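Local structure of large ribosomal subunit protein uL10 (Thermotoga maritima, 1ZAV) at residues I99-Y104 against E127-I132. The protein probably forms part of the ribosomal stalk, binding large-subunit rRNA and L7/L12 dimers and helping the ribosome interact with GTP-bound translation factors. Numbering follows the deposited sequence.
Sequences IIYNFY and EEVENI
Y101 reaches from helix 94-106 to V129 and E130 on helix 126-133, and its ring carries the contact alone from its side. CG of Y101 stands anti to the backbone N (chi1 -179°), which sends the ring out from its own helix toward the second one. The near part of the ring meets V129: CD1 of Y101 lies 4.1 Å from CG1 of V129. That methyl approaches the ring obliquely. Farther out, CE1 of Y101 comes within 4.0 Å of CA of E130. The phenol end crosses the stem of E130 at a slant, with OH of Y101 3.6 Å from CG of E130. The glutamate chain is extended, and its carboxylate plane is only 10° from the ring plane. The carboxylate nevertheless lies past the hydroxyl end, not over the ring; CD of E130 is 4.0 Å from OH of Y101. No hydrogen bond joins the segments.

Between segments 99-104 and 127-132, the nearest CA atoms are those of Y101 and E130, 7.4 Å apart. V129 is buried and also touches V97 and L114, which ties helix 126-133 to helix 94-106 and to strand 114-119 of the antiparallel sheet. Y101 also leans on L111. Helix 126-133 precedes the long helix 138-176, which holds most of the region that binds L7/L12 dimers. E130 is exposed, lies at the outer margin of the contact and touches a crystal neighbour, so its pose may owe something to the lattice. With an alanine at Y101 the ring is gone, which would probably open a gap between the helices and leave CG1 of V129 and the stem of E130 without their aromatic neighbour. The contact buries 143 Å² in all, counting both segments. Its chemistry is consistent with a modest van der Waals join, with an apolar inner part and a polar outer margin.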
loop_
_atom_site.group_PDB
_atom_site.type_symbol
_atom_site.label_atom_id
_atom_site.label_comp_id
_atom_site.label_asym_id
_atom_site.label_seq_id
_atom_site.Cartn_x
_atom_site.Cartn_y
_atom_site.Cartn_z
ATOM N N ILE A 99 4.176 12.900 -18.574
ATOM C CA ILE A 99 4.078 13.558 -19.867
ATOM C C ILE A 99 5.155 13.102 -20.853
ATOM O O ILE A 99 4.855 12.790 -22.004
ATOM C CB ILE A 99 4.134 15.118 -19.716
ATOM C CG1 ILE A 99 2.861 15.612 -19.022
ATOM C CG2 ILE A 99 4.264 15.790 -21.089
ATOM C CD1 ILE A 99 2.870 17.090 -18.661
ATOM N N ILE A 100 6.412 13.050 -20.418
ATOM C CA ILE A 100 7.460 12.652 -21.341
ATOM C C ILE A 100 7.447 11.147 -21.586
ATOM O O ILE A 100 7.857 10.677 -22.647
ATOM C CB ILE A 100 8.858 13.093 -20.840
ATOM C CG1 ILE A 100 9.873 12.982 -21.984
ATOM C CG2 ILE A 100 9.274 12.244 -19.659
ATOM C CD1 ILE A 100 11.256 13.511 -21.634
ATOM N N TYR A 101 6.973 10.393 -20.603
ATOM C CA TYR A 101 6.883 8.939 -20.742
ATOM C C TYR A 101 5.861 8.625 -21.849
ATOM O O TYR A 101 6.135 7.849 -22.762
ATOM C CB TYR A 101 6.413 8.304 -19.429
ATOM C CG TYR A 101 6.308 6.790 -19.477
ATOM C CD1 TYR A 101 7.447 5.989 -19.390
ATOM C CD2 TYR A 101 5.067 6.161 -19.619
ATOM C CE1 TYR A 101 7.354 4.591 -19.440
ATOM C CE2 TYR A 101 4.963 4.767 -19.674
ATOM C CZ TYR A 101 6.111 3.991 -19.582
ATOM O OH TYR A 101 6.013 2.617 -19.632
ATOM N N ASN A 102 4.691 9.248 -21.767
ATOM C CA ASN A 102 3.640 9.030 -22.761
ATOM C C ASN A 102 3.970 9.650 -24.120
ATOM O O ASN A 102 3.408 9.252 -25.143
ATOM C CB ASN A 102 2.309 9.578 -22.235
ATOM C CG ASN A 102 1.759 8.763 -21.072
ATOM O OD1 ASN A 102 0.963 9.259 -20.272
ATOM N ND2 ASN A 102 2.179 7.502 -20.977
ATOM N N PHE A 103 4.880 10.623 -24.141
ATOM C CA PHE A 103 5.260 11.253 -25.397
ATOM C C PHE A 103 6.135 10.283 -26.181
ATOM O O PHE A 103 5.928 10.078 -27.381
ATOM C CB PHE A 103 6.035 12.555 -25.148
ATOM C CG PHE A 103 6.456 13.260 -26.409
ATOM C CD1 PHE A 103 5.555 14.050 -27.115
ATOM C CD2 PHE A 103 7.752 13.129 -26.892
ATOM C CE1 PHE A 103 5.937 14.694 -28.286
ATOM C CE2 PHE A 103 8.148 13.762 -28.060
ATOM C CZ PHE A 103 7.239 14.553 -28.762
ATOM N N TYR A 104 7.120 9.698 -25.501
ATOM C CA TYR A 104 8.017 8.742 -26.138
ATOM C C TYR A 104 7.198 7.554 -26.634
ATOM O O TYR A 104 7.493 6.983 -27.681
ATOM C CB TYR A 104 9.092 8.263 -25.155
ATOM C CG TYR A 104 10.352 9.105 -25.178
ATOM C CD1 TYR A 104 10.300 10.482 -24.955
ATOM C CD2 TYR A 104 11.590 8.531 -25.470
ATOM C CE1 TYR A 104 11.457 11.276 -25.028
ATOM C CE2 TYR A 104 12.750 9.308 -25.542
ATOM C CZ TYR A 104 12.673 10.680 -25.323
ATOM O OH TYR A 104 13.808 11.451 -25.416
ATOM N N GLU A 127 14.659 2.150 -15.343
ATOM C CA GLU A 127 13.569 1.213 -15.082
ATOM C C GLU A 127 12.528 1.810 -14.146
ATOM O O GLU A 127 11.349 1.467 -14.220
ATOM C CB GLU A 127 14.104 -0.085 -14.465
ATOM C CG GLU A 127 15.158 -0.799 -15.291
ATOM C CD GLU A 127 16.521 -0.127 -15.221
ATOM O OE1 GLU A 127 17.476 -0.647 -15.839
ATOM O OE2 GLU A 127 16.641 0.919 -14.548
ATOM N N GLU A 128 12.966 2.709 -13.268
ATOM C CA GLU A 128 12.060 3.332 -12.315
ATOM C C GLU A 128 11.202 4.437 -12.933
ATOM O O GLU A 128 10.251 4.896 -12.310
ATOM C CB GLU A 128 12.851 3.897 -11.123
ATOM C CG GLU A 128 13.746 2.877 -10.421
ATOM C CD GLU A 128 14.506 3.470 -9.238
ATOM O OE1 GLU A 128 13.886 3.690 -8.175
ATOM O OE2 GLU A 128 15.721 3.723 -9.373
ATOM N N VAL A 129 11.530 4.866 -14.150
ATOM C CA VAL A 129 10.752 5.920 -14.799
ATOM C C VAL A 129 9.298 5.470 -14.933
ATOM O O VAL A 129 8.374 6.224 -14.622
ATOM C CB VAL A 129 11.311 6.261 -16.205
ATOM C CG1 VAL A 129 10.439 7.321 -16.868
ATOM C CG2 VAL A 129 12.740 6.756 -16.088
ATOM N N GLU A 130 9.102 4.235 -15.386
ATOM C CA GLU A 130 7.759 3.682 -15.549
ATOM C C GLU A 130 6.974 3.755 -14.236
ATOM O O GLU A 130 5.780 4.049 -14.230
ATOM C CB GLU A 130 7.838 2.223 -16.005
ATOM C CG GLU A 130 6.474 1.587 -16.246
ATOM C CD GLU A 130 6.554 0.097 -16.549
ATOM O OE1 GLU A 130 5.489 -0.513 -16.785
ATOM O OE2 GLU A 130 7.674 -0.462 -16.545
ATOM N N ASN A 131 7.649 3.482 -13.123
ATOM C CA ASN A 131 7.000 3.517 -11.815
ATOM C C ASN A 131 6.400 4.898 -11.569
ATOM O O ASN A 131 5.217 5.037 -11.241
ATOM C CB ASN A 131 8.009 3.204 -10.702
ATOM C CG ASN A 131 8.592 1.802 -10.810
ATOM O OD1 ASN A 131 9.481 1.429 -10.037
ATOM N ND2 ASN A 131 8.095 1.017 -11.762
ATOM N N ILE A 132 7.232 5.918 -11.723
ATOM C CA ILE A 132 6.802 7.293 -11.517
ATOM C C ILE A 132 5.680 7.644 -12.489
ATOM O O ILE A 132 4.663 8.204 -12.099
ATOM C CB ILE A 132 7.978 8.274 -11.744
ATOM C CG1 ILE A 132 9.156 7.887 -10.843
ATOM C CG2 ILE A 132 7.527 9.701 -11.454
ATOM C CD1 ILE A 132 10.447 8.609 -11.176
#